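Local coordinates for amidohydrolase 3 domain-containing protein (Pyrococcus furiosus, PDB 3ICJ), which is an uncharacterised metal-dependent hydrolase of the amidohydrolase family that binds two zinc ions and probably cleaves carbon-nitrogen bonds other than peptide bonds, at residues G43-S48 / K91-A96; P51-S56 / L66-S71; E372-V377 / V390-Q395; A394-I399 / L429-D434. All blocks are in the same frame, centred on the assembly; numbering follows the deposited sequence.

Near the N terminus, the strand at 44-49 returns through 52-55, and the chain steps at once into 57-61 and 64-69. Contact 2 (51-56/66-71) closes that short loop where two sheets of the N-terminal region meet. It is nested within the larger loop closed by contact 1 (43-48/91-96), which pairs the first of these strands with the long strand 92-102 leading to the zinc ligands His101 and His103. Contacts 3 and 4 follow in series much later. They share Ala394 and Gln395 and tie the segments around 372, 394 and 432 into one parallel sheet carrying the metal site, with centres about 23 to 32 Å from those of contacts 1 and 2.

Contact 1: G43-S48 / K91-A96; sequences GTIYTS and KFVMPA
Thr44 and Tyr46 are joined to residues 91-93 by three backbone hydrogen bonds. Thr44 N donates to Lys91 O and Tyr46 N to Val93 O; between them Val93 N donates to Thr44 O at 2.8 Å. Thr44 O also receives the CA-H of Phe92, its CA at 3.2 Å. Beyond Tyr46 the pattern stops, because Pro95 has no N-H to offer: its CD packs on Tyr46 O at 3.3 Å instead, and that buried oxygen has no hydrogen-bond partner in the model.

The apolar contacts fall on two faces. On one, Ile45 and Val93 lie side by side and point the same way. Ile45 CG2 stands anti to the backbone N and CG1 anti to the carbonyl carbon (chi1 -57°), which brings both branches against Val93 CB, CG1 at 3.7 Å and CG2 at 3.9 Å. On the other, Thr44 lies alongside Phe92, its CB 3.5 Å from Phe92 CD1. Tyr46 CE2 approaches Phe92 CD1 more loosely, at 4.2 Å, while the tyrosine hydroxyl is held by Asp500.

With the two axes only 15° apart, this is regular parallel beta pairing. It joins the N-terminal strands to strand 92-102, which in amidohydrolases leads into the catalytic barrel and its His-X-His metal motif, here His101 and His103.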
loop_
_atom_site.group_PDB
_atom_site.type_symbol
_atom_site.label_atom_id
_atom_site.label_comp_id
_atom_site.label_asym_id
_atom_site.label_seq_id
_atom_site.Cartn_x
_atom_site.Cartn_y
_atom_site.Cartn_z
ATOM N N GLY A 43 9.492 -23.201 -21.734
ATOM C CA GLY A 43 8.611 -23.121 -20.564
ATOM C C GLY A 43 7.262 -22.541 -20.935
ATOM O O GLY A 43 6.947 -22.411 -22.117
ATOM N N THR A 44 6.459 -22.210 -19.925
ATOM C CA THR A 44 5.131 -21.642 -20.149
ATOM C C THR A 44 5.110 -20.217 -19.626
ATOM O O THR A 44 5.273 -19.996 -18.429
ATOM C CB THR A 44 4.025 -22.438 -19.441
ATOM O OG1 THR A 44 4.031 -23.794 -19.889
ATOM C CG2 THR A 44 2.649 -21.828 -19.721
ATOM N N ILE A 45 4.899 -19.263 -20.527
ATOM C CA ILE A 45 4.912 -17.842 -20.165
ATOM C C ILE A 45 3.513 -17.236 -20.318
ATOM O O ILE A 45 2.959 -17.207 -21.418
ATOM C CB ILE A 45 5.963 -17.069 -20.996
ATOM C CG1 ILE A 45 7.343 -17.708 -20.795
ATOM C CG2 ILE A 45 6.015 -15.580 -20.564
ATOM C CD1 ILE A 45 8.119 -17.972 -22.049
ATOM N N TYR A 46 2.930 -16.795 -19.204
ATOM C CA TYR A 46 1.691 -16.012 -19.267
ATOM C C TYR A 46 2.020 -14.571 -19.633
ATOM O O TYR A 46 2.768 -13.902 -18.936
ATOM C CB TYR A 46 0.905 -16.054 -17.945
ATOM C CG TYR A 46 0.322 -17.411 -17.635
ATOM C CD1 TYR A 46 -0.919 -17.797 -18.151
ATOM C CD2 TYR A 46 1.018 -18.310 -16.840
ATOM C CE1 TYR A 46 -1.450 -19.054 -17.868
ATOM C CE2 TYR A 46 0.506 -19.556 -16.541
ATOM C CZ TYR A 46 -0.725 -19.927 -17.070
ATOM O OH TYR A 46 -1.228 -21.159 -16.785
ATOM N N THR A 47 1.471 -14.109 -20.746
ATOM C CA THR A 47 1.658 -12.725 -21.134
ATOM C C THR A 47 0.490 -11.865 -20.662
ATOM O O THR A 47 0.604 -10.652 -20.627
ATOM C CB THR A 47 1.795 -12.577 -22.643
ATOM O OG1 THR A 47 0.622 -13.103 -23.270
ATOM C CG2 THR A 47 3.063 -13.321 -23.147
ATOM N N SER A 48 -0.620 -12.508 -20.297
ATOM C CA SER A 48 -1.858 -11.825 -19.954
ATOM C C SER A 48 -2.794 -12.774 -19.203
ATOM O O SER A 48 -2.740 -13.988 -19.424
ATOM C CB SER A 48 -2.561 -11.316 -21.222
ATOM O OG SER A 48 -3.738 -10.617 -20.877
ATOM N N LYS A 91 9.338 -24.624 -16.504
ATOM C CA LYS A 91 8.875 -23.701 -15.467
ATOM C C LYS A 91 7.907 -22.667 -16.025
ATOM O O LYS A 91 7.784 -22.495 -17.245
ATOM C CB LYS A 91 10.045 -22.998 -14.769
ATOM C CG LYS A 91 10.744 -23.859 -13.721
ATOM C CD LYS A 91 11.856 -23.063 -13.041
ATOM C CE LYS A 91 12.928 -23.969 -12.473
ATOM N NZ LYS A 91 13.716 -24.617 -13.563
ATOM N N PHE A 92 7.228 -21.974 -15.122
ATOM C CA PHE A 92 6.223 -20.979 -15.504
ATOM C C PHE A 92 6.713 -19.543 -15.295
ATOM O O PHE A 92 7.421 -19.257 -14.335
ATOM C CB PHE A 92 4.910 -21.227 -14.754
ATOM C CG PHE A 92 4.286 -22.575 -15.058
ATOM C CD1 PHE A 92 3.295 -22.693 -16.031
ATOM C CD2 PHE A 92 4.698 -23.723 -14.386
ATOM C CE1 PHE A 92 2.733 -23.943 -16.337
ATOM C CE2 PHE A 92 4.135 -24.968 -14.675
ATOM C CZ PHE A 92 3.150 -25.074 -15.651
ATOM N N VAL A 93 6.363 -18.657 -16.224
ATOM C CA VAL A 93 6.649 -17.228 -16.084
ATOM C C VAL A 93 5.307 -16.467 -16.048
ATOM O O VAL A 93 4.338 -16.888 -16.676
ATOM C CB VAL A 93 7.562 -16.718 -17.227
ATOM C CG1 VAL A 93 7.858 -15.233 -17.101
ATOM C CG2 VAL A 93 8.891 -17.497 -17.274
ATOM N N MET A 94 5.256 -15.360 -15.308
ATOM C CA MET A 94 4.077 -14.456 -15.331
ATOM C C MET A 94 4.518 -12.999 -15.096
ATOM O O MET A 94 5.610 -12.773 -14.547
ATOM C CB MET A 94 3.021 -14.919 -14.284
ATOM C CG MET A 94 3.387 -14.714 -12.776
ATOM S SD MET A 94 1.999 -14.987 -11.602
ATOM C CE MET A 94 1.256 -13.348 -11.603
ATOM N N PRO A 95 3.681 -12.002 -15.490
ATOM C CA PRO A 95 4.012 -10.618 -15.145
ATOM C C PRO A 95 4.153 -10.498 -13.630
ATOM O O PRO A 95 3.400 -11.157 -12.877
ATOM C CB PRO A 95 2.784 -9.826 -15.636
ATOM C CG PRO A 95 2.171 -10.708 -16.696
ATOM C CD PRO A 95 2.370 -12.098 -16.171
ATOM N N ALA A 96 5.143 -9.719 -13.187
ATOM C CA ALA A 96 5.345 -9.503 -11.771
ATOM C C ALA A 96 4.149 -8.768 -11.160
ATOM O O ALA A 96 3.401 -8.067 -11.861
ATOM C CB ALA A 96 6.651 -8.744 -11.512
#

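Contact 2: P51-S56 / L66-S71; sequences PVKKVS and LYAGDS
Lys53 reaches the second segment loosely, its extended chain bringing NZ to 4.4 Å from Ala68 CB; the charge itself has a long, weak ion pair with Glu487.

Val55 comes next and points its side chain at the backbone between Ala68 and Gly69. Val55 CB sits 3.4 Å from Gly69 O. Val55 CG1 lies 3.8 Å from Ala68 C, and Val55 CG2 faces the methyl group of Ala68. The valine thus covers a piece of peptide chain more than it meets a side chain. On the strand's own sheet it pairs with Ile45.

Ser56 carries the polar part. Its N-H bonds to Gly69 O at 3.1 Å, but the bond is bent (136° at the hydrogen), and the donor stands above the carbonyl plane. With chi1 at 58°, OG is set between the backbone N and the carbonyl carbon and accepts the N-H of Ser71, with Ser71 N to Ser56 OG at 2.9 Å. Ser71 begins helix 71-81, and its own hydroxyl turns elsewhere, to Asn42 N.

Ser56 is the single residue between strands 52-55 and 57-61, at the point where the chain passes from one sheet to the other; strands 52-55 and 66-69 run at 102° to each other. Asp70, at the N-cap position, makes no capping bond with its side chain. The Ser56 hydroxyl therefore supplies an acceptor at the start of the helix, and one serine uses both its amide and its OG to fasten this partly exposed corner to Gly69 and Ser71, on either side of Asp70.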
loop_
_atom_site.group_PDB
_atom_site.type_symbol
_atom_site.label_atom_id
_atom_site.label_comp_id
_atom_site.label_asym_id
_atom_site.label_seq_id
_atom_site.Cartn_x
_atom_site.Cartn_y
_atom_site.Cartn_z
ATOM N N PRO A 51 -7.647 -11.417 -21.641
ATOM C CA PRO A 51 -7.857 -12.863 -21.479
ATOM C C PRO A 51 -6.535 -13.624 -21.260
ATOM O O PRO A 51 -5.463 -13.090 -21.542
ATOM C CB PRO A 51 -8.481 -13.264 -22.820
ATOM C CG PRO A 51 -7.802 -12.343 -23.802
ATOM C CD PRO A 51 -7.605 -11.028 -23.067
ATOM N N VAL A 52 -6.617 -14.845 -20.738
ATOM C CA VAL A 52 -5.423 -15.674 -20.506
ATOM C C VAL A 52 -4.708 -15.944 -21.833
ATOM O O VAL A 52 -5.338 -16.392 -22.791
ATOM C CB VAL A 52 -5.781 -17.027 -19.835
ATOM C CG1 VAL A 52 -4.592 -17.977 -19.864
ATOM C CG2 VAL A 52 -6.240 -16.807 -18.400
ATOM N N LYS A 53 -3.412 -15.633 -21.894
ATOM C CA LYS A 53 -2.616 -15.928 -23.075
ATOM C C LYS A 53 -1.276 -16.489 -22.651
ATOM O O LYS A 53 -0.565 -15.883 -21.849
ATOM C CB LYS A 53 -2.431 -14.678 -23.948
ATOM C CG LYS A 53 -1.896 -14.985 -25.342
ATOM C CD LYS A 53 -1.260 -13.767 -25.984
ATOM C CE LYS A 53 -0.159 -14.172 -26.951
ATOM N NZ LYS A 53 1.051 -13.327 -26.705
ATOM N N LYS A 54 -0.953 -17.660 -23.196
ATOM C CA LYS A 54 0.290 -18.353 -22.916
ATOM C C LYS A 54 1.135 -18.426 -24.187
ATOM O O LYS A 54 0.601 -18.641 -25.287
ATOM C CB LYS A 54 0.006 -19.782 -22.429
ATOM C CG LYS A 54 -0.907 -19.860 -21.224
ATOM C CD LYS A 54 -1.709 -21.161 -21.162
ATOM C CE LYS A 54 -1.089 -22.160 -20.206
ATOM N NZ LYS A 54 -1.804 -23.469 -20.254
ATOM N N VAL A 55 2.442 -18.237 -24.024
ATOM C CA VAL A 55 3.433 -18.457 -25.084
ATOM C C VAL A 55 4.508 -19.389 -24.529
ATOM O O VAL A 55 4.510 -19.677 -23.335
ATOM C CB VAL A 55 4.078 -17.130 -25.634
ATOM C CG1 VAL A 55 3.016 -16.225 -26.277
ATOM C CG2 VAL A 55 4.898 -16.378 -24.547
ATOM N N SER A 56 5.402 -19.882 -25.388
ATOM C CA SER A 56 6.483 -20.771 -24.938
ATOM C C SER A 56 7.880 -20.130 -24.961
ATOM O O SER A 56 8.834 -20.720 -24.458
ATOM C CB SER A 56 6.478 -22.095 -25.717
ATOM O OG SER A 56 6.610 -21.870 -27.105
ATOM N N LEU A 66 10.554 -7.940 -26.441
ATOM C CA LEU A 66 10.839 -7.779 -27.858
ATOM C C LEU A 66 9.942 -8.711 -28.678
ATOM O O LEU A 66 9.476 -8.356 -29.770
ATOM C CB LEU A 66 12.316 -8.125 -28.117
ATOM C CG LEU A 66 12.710 -8.079 -29.596
ATOM C CD1 LEU A 66 12.682 -6.631 -30.058
ATOM C CD2 LEU A 66 14.031 -8.701 -29.858
ATOM N N TYR A 67 9.729 -9.912 -28.141
ATOM C CA TYR A 67 8.968 -10.966 -28.810
ATOM C C TYR A 67 8.329 -11.873 -27.748
ATOM O O TYR A 67 8.971 -12.262 -26.772
ATOM C CB TYR A 67 9.899 -11.783 -29.762
ATOM C CG TYR A 67 9.223 -12.977 -30.401
ATOM C CD1 TYR A 67 8.390 -12.818 -31.512
ATOM C CD2 TYR A 67 9.375 -14.256 -29.864
ATOM C CE1 TYR A 67 7.736 -13.914 -32.071
ATOM C CE2 TYR A 67 8.740 -15.350 -30.415
ATOM C CZ TYR A 67 7.917 -15.179 -31.511
ATOM O OH TYR A 67 7.285 -16.281 -32.060
ATOM N N ALA A 68 7.067 -12.224 -27.971
ATOM C CA ALA A 68 6.372 -13.247 -27.188
ATOM C C ALA A 68 5.697 -14.219 -28.166
ATOM O O ALA A 68 4.868 -13.799 -28.980
ATOM C CB ALA A 68 5.330 -12.583 -26.267
ATOM N N GLY A 69 6.083 -15.501 -28.132
ATOM C CA GLY A 69 5.561 -16.482 -29.106
ATOM C C GLY A 69 6.219 -17.835 -28.944
ATOM O O GLY A 69 6.483 -18.259 -27.815
ATOM N N ASP A 70 6.481 -18.493 -30.078
ATOM C CA ASP A 70 7.138 -19.819 -30.149
ATOM C C ASP A 70 8.529 -19.823 -29.527
ATOM O O ASP A 70 9.347 -18.944 -29.814
ATOM C CB ASP A 70 7.295 -20.295 -31.607
ATOM C CG ASP A 70 5.981 -20.326 -32.372
ATOM O OD1 ASP A 70 4.968 -20.795 -31.810
ATOM O OD2 ASP A 70 5.971 -19.898 -33.549
ATOM N N SER A 71 8.786 -20.840 -28.706
ATOM C CA SER A 71 10.103 -21.095 -28.122
ATOM C C SER A 71 11.221 -21.128 -29.185
ATOM O O SER A 71 12.275 -20.504 -28.997
ATOM C CB SER A 71 10.078 -22.412 -27.327
ATOM O OG SER A 71 11.347 -22.709 -26.758
#

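Contact 3: E372-V377 / V390-Q395; sequences EHASLV and VRISAQ. With ZN (zinc ion), chain C.
His373 and Gln395 make the main polar contact. His373 ND1 donates to Gln395 OE1 over a very short 2.5 Å, the oxygen lying at the ring edge near its plane, while the amide plane is turned 66° from the ring. A bend at chi2 of Gln395 (75°) brings OE1 to the ND1 edge of the imidazole. His373 NE2, the other ring nitrogen, binds a zinc ion at 2.4 Å; His348 and the carboxylated Lys296 are its other protein ligands. The arrangement is consistent with Gln395 helping, as a second-shell residue, to orient the zinc-bound ring.

The backbones are linked by His373 N to Ser393 O, 2.7 Å long. A water adds a second bridge, donating to His373 O and accepting from Gln395 N. These bonds sit at the ends of neighbouring parallel strands, 370-371 and 391-394, connected through helix 379-388: a beta-alpha-beta unit of the amidohydrolase barrel, with metal ligands placed where the strands end, as is usual in this family.

The remaining contacts are by van der Waals packing. Glu372 OE1 touches Ser393 CB at 3.4 Å; the carboxylate itself is held by His101, a ligand of the other zinc, and by Arg370. On the opposite side of the backbone, Ala374 CB rests on Ile392 CG2 at 3.8 Å.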
loop_
_atom_site.group_PDB
_atom_site.type_symbol
_atom_site.label_atom_id
_atom_site.label_comp_id
_atom_site.label_asym_id
_atom_site.label_seq_id
_atom_site.Cartn_x
_atom_site.Cartn_y
_atom_site.Cartn_z
ATOM N N GLU A 372 -9.036 5.079 -3.353
ATOM C CA GLU A 372 -8.405 4.040 -2.569
ATOM C C GLU A 372 -9.456 3.467 -1.620
ATOM O O GLU A 372 -10.185 4.227 -0.963
ATOM C CB GLU A 372 -7.255 4.625 -1.732
ATOM C CG GLU A 372 -6.359 5.574 -2.520
ATOM C CD GLU A 372 -5.878 4.934 -3.808
ATOM O OE1 GLU A 372 -5.156 3.923 -3.729
ATOM O OE2 GLU A 372 -6.248 5.422 -4.899
ATOM N N HIS A 373 -9.489 2.137 -1.558
ATOM C CA HIS A 373 -10.392 1.303 -0.724
ATOM C C HIS A 373 -11.775 1.083 -1.322
ATOM O O HIS A 373 -12.130 -0.064 -1.625
ATOM C CB HIS A 373 -10.444 1.743 0.751
ATOM C CG HIS A 373 -9.090 2.017 1.336
ATOM N ND1 HIS A 373 -8.117 1.049 1.436
ATOM C CD2 HIS A 373 -8.526 3.162 1.786
ATOM C CE1 HIS A 373 -7.018 1.576 1.948
ATOM N NE2 HIS A 373 -7.242 2.859 2.167
ATOM N N ALA A 374 -12.542 2.173 -1.468
ATOM C CA ALA A 374 -13.960 2.123 -1.863
ATOM C C ALA A 374 -14.701 0.990 -1.135
ATOM O O ALA A 374 -15.403 0.190 -1.765
ATOM C CB ALA A 374 -14.088 1.974 -3.398
ATOM N N SER A 375 -14.520 0.920 0.183
ATOM C CA SER A 375 -14.915 -0.243 0.987
ATOM C C SER A 375 -16.412 -0.490 0.975
ATOM O O SER A 375 -16.857 -1.634 0.840
ATOM C CB SER A 375 -14.416 -0.094 2.425
ATOM O OG SER A 375 -13.022 0.157 2.431
ATOM N N LEU A 376 -17.194 0.581 1.118
ATOM C CA LEU A 376 -18.653 0.488 0.935
ATOM C C LEU A 376 -19.139 1.231 -0.306
ATOM O O LEU A 376 -19.025 2.457 -0.394
ATOM C CB LEU A 376 -19.388 1.007 2.173
ATOM C CG LEU A 376 -18.864 0.448 3.507
ATOM C CD1 LEU A 376 -19.489 1.171 4.685
ATOM C CD2 LEU A 376 -19.126 -1.041 3.601
ATOM N N VAL A 377 -19.675 0.482 -1.268
ATOM C CA VAL A 377 -20.246 1.078 -2.477
ATOM C C VAL A 377 -21.696 0.631 -2.625
ATOM O O VAL A 377 -21.996 -0.573 -2.685
ATOM C CB VAL A 377 -19.439 0.714 -3.755
ATOM C CG1 VAL A 377 -20.092 1.340 -4.984
ATOM C CG2 VAL A 377 -17.979 1.156 -3.632
ATOM N N VAL A 390 -13.860 6.169 -12.813
ATOM C CA VAL A 390 -13.000 6.291 -11.630
ATOM C C VAL A 390 -12.228 4.993 -11.418
ATOM O O VAL A 390 -12.814 3.901 -11.402
ATOM C CB VAL A 390 -13.815 6.588 -10.351
ATOM C CG1 VAL A 390 -12.874 6.888 -9.171
ATOM C CG2 VAL A 390 -14.766 7.760 -10.582
ATOM N N ARG A 391 -10.917 5.115 -11.262
ATOM C CA ARG A 391 -10.070 3.964 -11.003
ATOM C C ARG A 391 -10.130 3.664 -9.514
ATOM O O ARG A 391 -10.274 4.581 -8.705
ATOM C CB ARG A 391 -8.652 4.264 -11.454
ATOM C CG ARG A 391 -8.526 4.381 -12.983
ATOM C CD ARG A 391 -7.296 5.162 -13.398
ATOM N NE ARG A 391 -7.445 6.609 -13.222
ATOM C CZ ARG A 391 -6.645 7.380 -12.480
ATOM N NH1 ARG A 391 -5.604 6.865 -11.848
ATOM N NH2 ARG A 391 -6.870 8.688 -12.386
ATOM N N ILE A 392 -10.058 2.386 -9.153
ATOM C CA ILE A 392 -10.234 1.962 -7.761
ATOM C C ILE A 392 -9.106 1.008 -7.351
ATOM O O ILE A 392 -8.776 0.077 -8.067
ATOM C CB ILE A 392 -11.615 1.279 -7.518
ATOM C CG1 ILE A 392 -12.760 2.297 -7.688
ATOM C CG2 ILE A 392 -11.685 0.679 -6.112
ATOM C CD1 ILE A 392 -14.142 1.656 -7.844
ATOM N N SER A 393 -8.494 1.290 -6.212
ATOM C CA SER A 393 -7.546 0.372 -5.615
ATOM C C SER A 393 -8.180 -0.286 -4.383
ATOM O O SER A 393 -8.510 0.397 -3.406
ATOM C CB SER A 393 -6.271 1.104 -5.236
ATOM O OG SER A 393 -5.217 0.172 -5.096
ATOM N N ALA A 394 -8.334 -1.604 -4.441
ATOM C CA ALA A 394 -8.986 -2.370 -3.376
ATOM C C ALA A 394 -8.026 -3.393 -2.774
ATOM O O ALA A 394 -7.104 -3.870 -3.441
ATOM C CB ALA A 394 -10.230 -3.044 -3.909
ATOM N N GLN A 395 -8.265 -3.730 -1.505
ATOM C CA GLN A 395 -7.401 -4.599 -0.716
ATOM C C GLN A 395 -8.185 -5.858 -0.326
ATOM O O GLN A 395 -8.956 -5.831 0.653
ATOM C CB GLN A 395 -6.883 -3.865 0.544
ATOM C CG GLN A 395 -5.987 -2.631 0.275
ATOM C CD GLN A 395 -6.769 -1.392 -0.194
ATOM O OE1 GLN A 395 -7.885 -1.133 0.277
ATOM N NE2 GLN A 395 -6.187 -0.627 -1.125
HETATM ZN ZN ZN C . -6.283 4.815 3.165
HETATM O O HOH W 1 -10.591 -2.511 -0.366
#

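Contact 4: A394-I399 / L429-D434; sequences AQPHFI and LGFSTD. With ZN (zinc ion), chain B.
Gln395 meets Ser432 along most of its length. Gln395 CB lies 3.5 Å from Ser432 O, and the same CB lies over the centre of the Phe398 ring, within its own segment. Gln395 CG keeps close to Ser432 O as well and reaches Asp434 CB at 3.9 Å. CD passes the serine hydroxyl, and at the end Gln395 NE2 donates to Ser432 OG, 2.6 Å away and 25° out of the amide plane; the other tip atom, OE1, is engaged by His373. Ser432 OG is turned to meet the amide by a chi1 of 49°.

Behind this side chain the backbones pair as parallel strands. Ala394 N bonds to Gly430 O at 3.0 Å, and Ser432 N returns to Ala394 O. Past the pairing, Gln395 opens a type I turn, where a water accepts from His397 N and donates to Ser432 O. Pro396 places CG squarely over the Phe431 ring, 3.5 Å from its centroid and 2° off the normal, a clear CH-pi contact.

At the far end the edge of the Phe398 ring faces Asp434, with Phe398 CZ 4.0 Å from Asp434 OD2. Asp434 OD1 binds zinc at 2.4 Å, in a site completed by His101, His103 and the carboxylated Lys296.

Ser432 OG thus accepts the amide N-H of Gln395 and is also hydrogen-bonded to Ser393 OG, and this one buried hydroxyl, just after strand 429-431, is tied both to strand 391-394 and to the residue that follows it.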
loop_
_atom_site.group_PDB
_atom_site.type_symbol
_atom_site.label_atom_id
_atom_site.label_comp_id
_atom_site.label_asym_id
_atom_site.label_seq_id
_atom_site.Cartn_x
_atom_site.Cartn_y
_atom_site.Cartn_z
ATOM N N ALA A 394 -8.334 -1.604 -4.441
ATOM C CA ALA A 394 -8.986 -2.370 -3.376
ATOM C C ALA A 394 -8.026 -3.393 -2.774
ATOM O O ALA A 394 -7.104 -3.870 -3.441
ATOM C CB ALA A 394 -10.230 -3.044 -3.909
ATOM N N GLN A 395 -8.265 -3.730 -1.505
ATOM C CA GLN A 395 -7.401 -4.599 -0.716
ATOM C C GLN A 395 -8.185 -5.858 -0.326
ATOM O O GLN A 395 -8.956 -5.831 0.653
ATOM C CB GLN A 395 -6.883 -3.865 0.544
ATOM C CG GLN A 395 -5.987 -2.631 0.275
ATOM C CD GLN A 395 -6.769 -1.392 -0.194
ATOM O OE1 GLN A 395 -7.885 -1.133 0.277
ATOM N NE2 GLN A 395 -6.187 -0.627 -1.125
ATOM N N PRO A 396 -8.020 -6.956 -1.096
ATOM C CA PRO A 396 -8.872 -8.118 -0.829
ATOM C C PRO A 396 -8.682 -8.744 0.549
ATOM O O PRO A 396 -9.641 -9.304 1.077
ATOM C CB PRO A 396 -8.491 -9.106 -1.928
ATOM C CG PRO A 396 -7.973 -8.250 -3.042
ATOM C CD PRO A 396 -7.293 -7.093 -2.377
ATOM N N HIS A 397 -7.488 -8.640 1.137
ATOM C CA HIS A 397 -7.268 -9.220 2.457
ATOM C C HIS A 397 -8.088 -8.534 3.567
ATOM O O HIS A 397 -8.280 -9.107 4.624
ATOM C CB HIS A 397 -5.768 -9.324 2.819
ATOM C CG HIS A 397 -5.489 -10.363 3.863
ATOM N ND1 HIS A 397 -5.193 -10.044 5.172
ATOM C CD2 HIS A 397 -5.519 -11.718 3.804
ATOM C CE1 HIS A 397 -5.035 -11.159 5.872
ATOM N NE2 HIS A 397 -5.228 -12.187 5.066
ATOM N N PHE A 398 -8.600 -7.328 3.315
ATOM C CA PHE A 398 -9.540 -6.661 4.244
ATOM C C PHE A 398 -10.757 -7.569 4.511
ATOM O O PHE A 398 -11.329 -7.546 5.595
ATOM C CB PHE A 398 -10.060 -5.324 3.682
ATOM C CG PHE A 398 -9.105 -4.132 3.805
ATOM C CD1 PHE A 398 -7.774 -4.281 4.135
ATOM C CD2 PHE A 398 -9.573 -2.854 3.513
ATOM C CE1 PHE A 398 -6.921 -3.167 4.224
ATOM C CE2 PHE A 398 -8.740 -1.742 3.593
ATOM C CZ PHE A 398 -7.402 -1.905 3.953
ATOM N N ILE A 399 -11.151 -8.362 3.519
ATOM C CA ILE A 399 -12.257 -9.317 3.680
ATOM C C ILE A 399 -11.994 -10.311 4.823
ATOM O O ILE A 399 -12.872 -10.542 5.665
ATOM C CB ILE A 399 -12.592 -10.062 2.363
ATOM C CG1 ILE A 399 -13.067 -9.061 1.307
ATOM C CG2 ILE A 399 -13.679 -11.111 2.610
ATOM C CD1 ILE A 399 -13.146 -9.616 -0.143
ATOM N N LEU A 429 -9.951 -1.583 -12.020
ATOM C CA LEU A 429 -9.717 -1.878 -10.604
ATOM C C LEU A 429 -8.368 -2.569 -10.443
ATOM O O LEU A 429 -7.924 -3.267 -11.333
ATOM C CB LEU A 429 -10.860 -2.716 -9.998
ATOM C CG LEU A 429 -10.727 -3.056 -8.507
ATOM C CD1 LEU A 429 -11.959 -2.722 -7.720
ATOM C CD2 LEU A 429 -10.403 -4.525 -8.362
ATOM N N GLY A 430 -7.717 -2.352 -9.311
ATOM C CA GLY A 430 -6.406 -2.954 -9.059
ATOM C C GLY A 430 -6.344 -3.454 -7.632
ATOM O O GLY A 430 -7.110 -2.987 -6.778
ATOM N N PHE A 431 -5.436 -4.409 -7.387
ATOM C CA PHE A 431 -5.282 -5.003 -6.077
ATOM C C PHE A 431 -4.069 -4.465 -5.351
ATOM O O PHE A 431 -3.035 -4.170 -5.965
ATOM C CB PHE A 431 -5.197 -6.530 -6.151
ATOM C CG PHE A 431 -6.531 -7.226 -6.336
ATOM C CD1 PHE A 431 -7.740 -6.523 -6.308
ATOM C CD2 PHE A 431 -6.565 -8.605 -6.531
ATOM C CE1 PHE A 431 -8.961 -7.195 -6.477
ATOM C CE2 PHE A 431 -7.777 -9.279 -6.695
ATOM C CZ PHE A 431 -8.978 -8.571 -6.662
ATOM N N SER A 432 -4.219 -4.355 -4.035
ATOM C CA SER A 432 -3.186 -3.860 -3.149
ATOM C C SER A 432 -3.349 -4.452 -1.764
ATOM O O SER A 432 -4.338 -5.124 -1.478
ATOM C CB SER A 432 -3.224 -2.334 -3.053
ATOM O OG SER A 432 -4.529 -1.818 -2.787
ATOM N N THR A 433 -2.370 -4.185 -0.907
ATOM C CA THR A 433 -2.379 -4.683 0.454
ATOM C C THR A 433 -2.547 -3.588 1.499
ATOM O O THR A 433 -2.962 -3.882 2.627
ATOM C CB THR A 433 -1.087 -5.465 0.753
ATOM O OG1 THR A 433 0.054 -4.612 0.561
ATOM C CG2 THR A 433 -0.976 -6.654 -0.185
ATOM N N ASP A 434 -2.201 -2.341 1.135
ATOM C CA ASP A 434 -2.120 -1.212 2.079
ATOM C C ASP A 434 -1.071 -1.546 3.138
ATOM O O ASP A 434 -1.192 -1.139 4.292
ATOM C CB ASP A 434 -3.495 -0.864 2.704
ATOM C CG ASP A 434 -3.533 0.535 3.344
ATOM O OD1 ASP A 434 -2.530 1.281 3.274
ATOM O OD2 ASP A 434 -4.578 0.882 3.928
HETATM ZN ZN ZN B . -3.028 3.601 2.827
HETATM O O HOH W 2 -5.105 -7.219 0.258
#